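Long-range contact in putative hemolysin (Streptococcus mutans UA159, PDB 2RK5), which is a putative membrane-bound hemolysin of the UPF0053 family that may bind FAD, represented here by its transporter-associated domain: residues 19-31 / 57-69. Residues are numbered along the deposited sequence; the frame is centred on the assembly and turned at random. Where two conformers were deposited one is given.
Sequences NDFNEYFETDLES and FEVESNGKHLELI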
loop_
_atom_site.group_PDB
_atom_site.type_symbol
_atom_site.label_atom_id
_atom_site.label_comp_id
_atom_site.label_asym_id
_atom_site.label_seq_id
_atom_site.Cartn_x
_atom_site.Cartn_y
_atom_site.Cartn_z
ATOM N N ASN A 19 -10.562 14.443 2.882
ATOM C CA ASN A 19 -11.495 15.533 3.160
ATOM C C ASN A 19 -12.065 15.434 4.586
ATOM O O ASN A 19 -12.174 16.427 5.309
ATOM C CB ASN A 19 -12.608 15.555 2.116
ATOM C CG ASN A 19 -12.116 16.056 0.763
ATOM O OD1 ASN A 19 -11.097 16.749 0.673
ATOM N ND2 ASN A 19 -12.859 15.753 -0.287
ATOM N N ASP A 20 -12.444 14.231 5.017
ATOM C CA ASP A 20 -12.942 14.059 6.382
ATOM C C ASP A 20 -11.812 14.305 7.403
ATOM O O ASP A 20 -12.029 14.932 8.444
ATOM C CB ASP A 20 -13.550 12.670 6.545
ATOM C CG ASP A 20 -14.907 12.507 5.852
ATOM O OD1 ASP A 20 -15.379 13.459 5.172
ATOM O OD2 ASP A 20 -15.507 11.407 5.998
ATOM N N PHE A 21 -10.609 13.800 7.122
ATOM C CA PHE A 21 -9.462 14.010 7.984
ATOM C C PHE A 21 -9.212 15.511 8.173
ATOM O O PHE A 21 -9.048 16.010 9.289
ATOM C CB PHE A 21 -8.227 13.327 7.379
ATOM C CG PHE A 21 -7.012 13.421 8.218
ATOM C CD1 PHE A 21 -6.662 12.397 9.083
ATOM C CD2 PHE A 21 -6.221 14.544 8.176
ATOM C CE1 PHE A 21 -5.524 12.491 9.876
ATOM C CE2 PHE A 21 -5.071 14.672 8.988
ATOM C CZ PHE A 21 -4.738 13.650 9.860
ATOM N N ASN A 22 -9.182 16.220 7.060
ATOM C CA ASN A 22 -8.891 17.652 7.077
ATOM C C ASN A 22 -9.946 18.437 7.852
ATOM O O ASN A 22 -9.623 19.419 8.530
ATOM C CB ASN A 22 -8.752 18.180 5.648
ATOM C CG ASN A 22 -7.431 17.826 5.021
ATOM O OD1 ASN A 22 -6.416 17.688 5.714
ATOM N ND2 ASN A 22 -7.413 17.750 3.683
ATOM N N GLU A 23 -11.210 18.027 7.736
ATOM C CA GLU A 23 -12.294 18.670 8.473
ATOM C C GLU A 23 -12.120 18.444 9.987
ATOM O O GLU A 23 -12.249 19.390 10.787
ATOM C CB GLU A 23 -13.668 18.185 7.977
ATOM C CG GLU A 23 -14.847 18.828 8.668
ATOM C CD GLU A 23 -16.182 18.217 8.234
ATOM O OE1 GLU A 23 -16.344 16.977 8.374
ATOM O OE2 GLU A 23 -17.069 18.969 7.755
ATOM N N TYR A 24 -11.777 17.213 10.370
ATOM C CA TYR A 24 -11.625 16.851 11.770
ATOM C C TYR A 24 -10.438 17.553 12.427
ATOM O O TYR A 24 -10.521 18.076 13.557
ATOM C CB TYR A 24 -11.452 15.327 11.876
ATOM C CG TYR A 24 -11.458 14.802 13.297
ATOM C CD1 TYR A 24 -12.622 14.370 13.895
ATOM C CD2 TYR A 24 -10.287 14.757 14.034
ATOM C CE1 TYR A 24 -12.613 13.901 15.206
ATOM C CE2 TYR A 24 -10.271 14.309 15.348
ATOM C CZ TYR A 24 -11.427 13.877 15.920
ATOM O OH TYR A 24 -11.388 13.442 17.234
ATOM N N PHE A 25 -9.316 17.549 11.718
ATOM C CA PHE A 25 -8.054 18.068 12.249
ATOM C C PHE A 25 -7.749 19.501 11.877
ATOM O O PHE A 25 -6.761 20.053 12.350
ATOM C CB PHE A 25 -6.881 17.138 11.854
ATOM C CG PHE A 25 -6.922 15.805 12.536
ATOM C CD1 PHE A 25 -6.524 15.693 13.858
ATOM C CD2 PHE A 25 -7.381 14.678 11.888
ATOM C CE1 PHE A 25 -6.564 14.475 14.496
ATOM C CE2 PHE A 25 -7.452 13.479 12.545
ATOM C CZ PHE A 25 -7.039 13.379 13.839
ATOM N N GLU A 26 -8.623 20.117 11.082
ATOM C CA GLU A 26 -8.457 21.528 10.666
ATOM C C GLU A 26 -7.170 21.709 9.878
ATOM O O GLU A 26 -6.405 22.672 10.062
ATOM C CB GLU A 26 -8.567 22.508 11.857
ATOM C CG GLU A 26 -9.864 22.280 12.631
ATOM C CD GLU A 26 -10.215 23.364 13.665
ATOM O OE1 GLU A 26 -9.421 24.286 13.917
ATOM O OE2 GLU A 26 -11.334 23.277 14.225
ATOM N N THR A 27 -6.933 20.763 8.967
ATOM C CA THR A 27 -5.743 20.779 8.144
ATOM C C THR A 27 -6.145 20.831 6.658
ATOM O O THR A 27 -7.349 20.910 6.321
ATOM C CB THR A 27 -4.886 19.517 8.437
ATOM O OG1 THR A 27 -5.713 18.354 8.351
ATOM C CG2 THR A 27 -4.314 19.587 9.845
ATOM N N ASP A 28 -5.126 20.832 5.799
ATOM C CA ASP A 28 -5.290 20.942 4.347
ATOM C C ASP A 28 -4.337 19.997 3.606
ATOM O O ASP A 28 -3.721 20.370 2.599
ATOM C CB ASP A 28 -5.083 22.417 3.886
ATOM C CG ASP A 28 -3.612 22.899 4.025
ATOM O OD1 ASP A 28 -2.747 22.174 4.590
ATOM O OD2 ASP A 28 -3.315 24.025 3.539
ATOM N N LEU A 29 -4.261 18.760 4.075
ATOM C CA LEU A 29 -3.378 17.768 3.458
ATOM C C LEU A 29 -3.895 17.436 2.076
ATOM O O LEU A 29 -5.099 17.342 1.881
ATOM C CB LEU A 29 -3.372 16.485 4.266
ATOM C CG LEU A 29 -2.890 16.631 5.708
ATOM C CD1 LEU A 29 -2.763 15.265 6.369
ATOM C CD2 LEU A 29 -1.582 17.457 5.742
ATOM N N GLU A 30 -2.984 17.279 1.126
ATOM C CA GLU A 30 -3.369 16.829 -0.208
ATOM C C GLU A 30 -2.195 16.182 -0.881
ATOM O O GLU A 30 -1.048 16.502 -0.593
ATOM C CB GLU A 30 -3.875 17.994 -1.045
ATOM C CG GLU A 30 -2.854 19.078 -1.266
ATOM C CD GLU A 30 -3.426 20.276 -2.028
ATOM O OE1 GLU A 30 -4.158 20.072 -3.036
ATOM O OE2 GLU A 30 -3.148 21.430 -1.616
ATOM N N SER A 31 -2.490 15.253 -1.772
ATOM C CA SER A 31 -1.461 14.651 -2.600
ATOM C C SER A 31 -2.106 14.119 -3.868
ATOM O O SER A 31 -3.257 13.693 -3.869
ATOM C CB SER A 31 -0.753 13.553 -1.833
ATOM O OG SER A 31 0.129 12.821 -2.629
ATOM N N PHE A 57 5.763 9.681 9.571
ATOM C CA PHE A 57 5.709 10.750 8.571
ATOM C C PHE A 57 5.229 12.015 9.230
ATOM O O PHE A 57 4.191 12.021 9.859
ATOM C CB PHE A 57 4.756 10.380 7.426
ATOM C CG PHE A 57 4.905 11.252 6.211
ATOM C CD1 PHE A 57 6.118 11.383 5.596
ATOM C CD2 PHE A 57 3.822 11.905 5.664
ATOM C CE1 PHE A 57 6.269 12.152 4.466
ATOM C CE2 PHE A 57 3.979 12.693 4.511
ATOM C CZ PHE A 57 5.194 12.818 3.946
ATOM N N GLU A 58 6.003 13.078 9.098
ATOM C CA GLU A 58 5.689 14.325 9.767
ATOM C C GLU A 58 5.354 15.379 8.726
ATOM O O GLU A 58 6.069 15.558 7.730
ATOM C CB GLU A 58 6.874 14.766 10.638
ATOM C CG GLU A 58 7.028 13.877 11.854
ATOM C CD GLU A 58 8.178 14.275 12.752
ATOM O OE1 GLU A 58 8.069 15.308 13.427
ATOM O OE2 GLU A 58 9.189 13.546 12.793
ATOM N N VAL A 59 4.248 16.063 8.967
ATOM C CA VAL A 59 3.853 17.155 8.091
ATOM C C VAL A 59 3.350 18.338 8.886
ATOM O O VAL A 59 2.953 18.196 10.026
ATOM C CB VAL A 59 2.796 16.705 7.060
ATOM C CG1 VAL A 59 3.368 15.650 6.119
ATOM C CG2 VAL A 59 1.538 16.215 7.737
ATOM N N GLU A 60 3.396 19.513 8.281
ATOM C CA GLU A 60 2.845 20.710 8.889
ATOM C C GLU A 60 1.699 21.218 8.032
ATOM O O GLU A 60 1.828 21.312 6.809
ATOM C CB GLU A 60 3.903 21.814 9.027
ATOM C CG GLU A 60 3.329 23.106 9.585
ATOM C CD GLU A 60 4.403 24.131 9.846
ATOM O OE1 GLU A 60 5.578 23.903 9.434
ATOM O OE2 GLU A 60 4.083 25.170 10.476
ATOM N N SER A 61 0.579 21.552 8.663
ATOM C CA SER A 61 -0.573 22.053 7.929
ATOM C C SER A 61 -1.415 22.980 8.812
ATOM O O SER A 61 -1.798 22.630 9.945
ATOM C CB SER A 61 -1.428 20.891 7.416
ATOM O OG SER A 61 -2.606 21.388 6.804
ATOM N N ASN A 62 -1.671 24.183 8.304
ATOM C CA ASN A 62 -2.546 25.138 9.016
ATOM C C ASN A 62 -2.053 25.355 10.429
ATOM O O ASN A 62 -2.832 25.477 11.375
ATOM C CB ASN A 62 -4.011 24.686 8.965
ATOM C CG ASN A 62 -4.613 24.830 7.572
ATOM O OD1 ASN A 62 -3.999 25.430 6.679
ATOM N ND2 ASN A 62 -5.809 24.283 7.373
ATOM N N GLY A 63 -0.732 25.414 10.542
ATOM C CA GLY A 63 -0.072 25.679 11.799
ATOM C C GLY A 63 -0.031 24.523 12.776
ATOM O O GLY A 63 0.490 24.673 13.881
ATOM N N LYS A 64 -0.579 23.383 12.378
ATOM C CA LYS A 64 -0.478 22.158 13.172
ATOM C C LYS A 64 0.671 21.295 12.632
ATOM O O LYS A 64 0.851 21.173 11.400
ATOM C CB LYS A 64 -1.763 21.333 13.099
ATOM C CG LYS A 64 -3.025 21.980 13.696
ATOM C CD LYS A 64 -3.858 22.523 12.512
ATOM C CE LYS A 64 -4.980 23.380 12.919
ATOM N NZ LYS A 64 -5.418 24.301 11.867
ATOM N N HIS A 65 1.470 20.732 13.539
ATOM C CA HIS A 65 2.432 19.701 13.171
ATOM C C HIS A 65 1.763 18.373 13.463
ATOM O O HIS A 65 1.221 18.189 14.531
ATOM C CB HIS A 65 3.729 19.810 13.973
ATOM C CG HIS A 65 4.649 18.641 13.793
ATOM N ND1 HIS A 65 5.717 18.648 12.920
ATOM C CD2 HIS A 65 4.664 17.426 14.389
ATOM C CE1 HIS A 65 6.342 17.487 12.985
ATOM N NE2 HIS A 65 5.716 16.721 13.862
ATOM N N LEU A 66 1.766 17.477 12.481
ATOM C CA LEU A 66 1.177 16.147 12.623
ATOM C C LEU A 66 2.289 15.123 12.462
ATOM O O LEU A 66 3.110 15.222 11.545
ATOM C CB LEU A 66 0.158 15.898 11.528
ATOM C CG LEU A 66 -1.046 16.828 11.391
ATOM C CD1 LEU A 66 -1.969 16.370 10.248
ATOM C CD2 LEU A 66 -1.781 16.875 12.649
ATOM N N GLU A 67 2.267 14.115 13.323
ATOM C CA GLU A 67 3.130 12.940 13.163
ATOM C C GLU A 67 2.207 11.747 12.921
ATOM O O GLU A 67 1.323 11.475 13.729
ATOM C CB GLU A 67 4.032 12.708 14.379
ATOM C CG GLU A 67 4.942 11.508 14.209
ATOM C CD GLU A 67 5.856 11.245 15.391
ATOM O OE1 GLU A 67 5.638 11.832 16.452
ATOM O OE2 GLU A 67 6.766 10.406 15.254
ATOM N N LEU A 68 2.399 11.065 11.795
ATOM C CA LEU A 68 1.572 9.918 11.406
ATOM C C LEU A 68 2.427 8.659 11.540
ATOM O O LEU A 68 3.531 8.618 11.017
ATOM C CB LEU A 68 1.106 10.050 9.971
ATOM C CG LEU A 68 0.072 11.095 9.578
ATOM C CD1 LEU A 68 0.535 12.452 9.946
ATOM C CD2 LEU A 68 -0.155 11.008 8.078
ATOM N N ILE A 69 1.891 7.649 12.221
ATOM C CA ILE A 69 2.597 6.395 12.465
ATOM C C ILE A 69 1.659 5.228 12.224
ATOM O O ILE A 69 0.520 5.252 12.657
ATOM C CB ILE A 69 3.121 6.289 13.914
ATOM C CG1 ILE A 69 3.780 7.581 14.391
ATOM C CG2 ILE A 69 4.131 5.141 14.011
ATOM C CD1 ILE A 69 4.204 7.524 15.880
#
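Leu66 sends its CD1 methyl into a hollow formed by Phe21, Thr27 and Leu29. Leu66 CD1 meets the rim of the Phe21 ring, near the ring plane, 3.8 Å from Phe21 CE2. Thr27 CG2 lies 4.0 Å from Leu66 CD1. Leu29 and Leu66 meet tip to tip through their CD1 methyls. The other branch of Leu29 rests against Val59 and Ser61, with Leu29 CD2 3.9 Å from Val59 CG2.

Polar groups close one end of this apolar patch. Ser61 OG lies anti to the backbone N (chi1 175°), which carries it to the loop. There it accepts a bond from Asp28 N. Its bond to Asp28 OD1 is implausibly short as modelled, and its detail is doubtful. Thr27 CB packs against Ser61 OG. Glu26 has positive phi where the helix ends, and its carbonyl oxygen takes two donors. Lys64 NZ donates to Glu26 O at 2.6 Å, and Asn62 ND2 does so from above the carbonyl plane. A bend at chi2 (101°) turns the Lys64 chain toward this oxygen. Lys64 NZ also donates to Asn62 O, tying the loop to the hairpin turn.

Asn22 braces the loop from the helix side. Its OD1 accepts from Thr27 OG1 and Leu29 N, and its ND2 donates to Leu29 O.

Within the transporter-associated domain, the contact joins the C-terminal end of helix 18-25 and its following loop to a beta hairpin, closed by a type I' turn from Ser61 to Lys64. Both helices pack on one face of the antiparallel sheet. Phe21 touches Ile37, and Leu29 touches Phe40, on helix 37-45. Leu66 packs on Val85 of neighbouring strand 77-85.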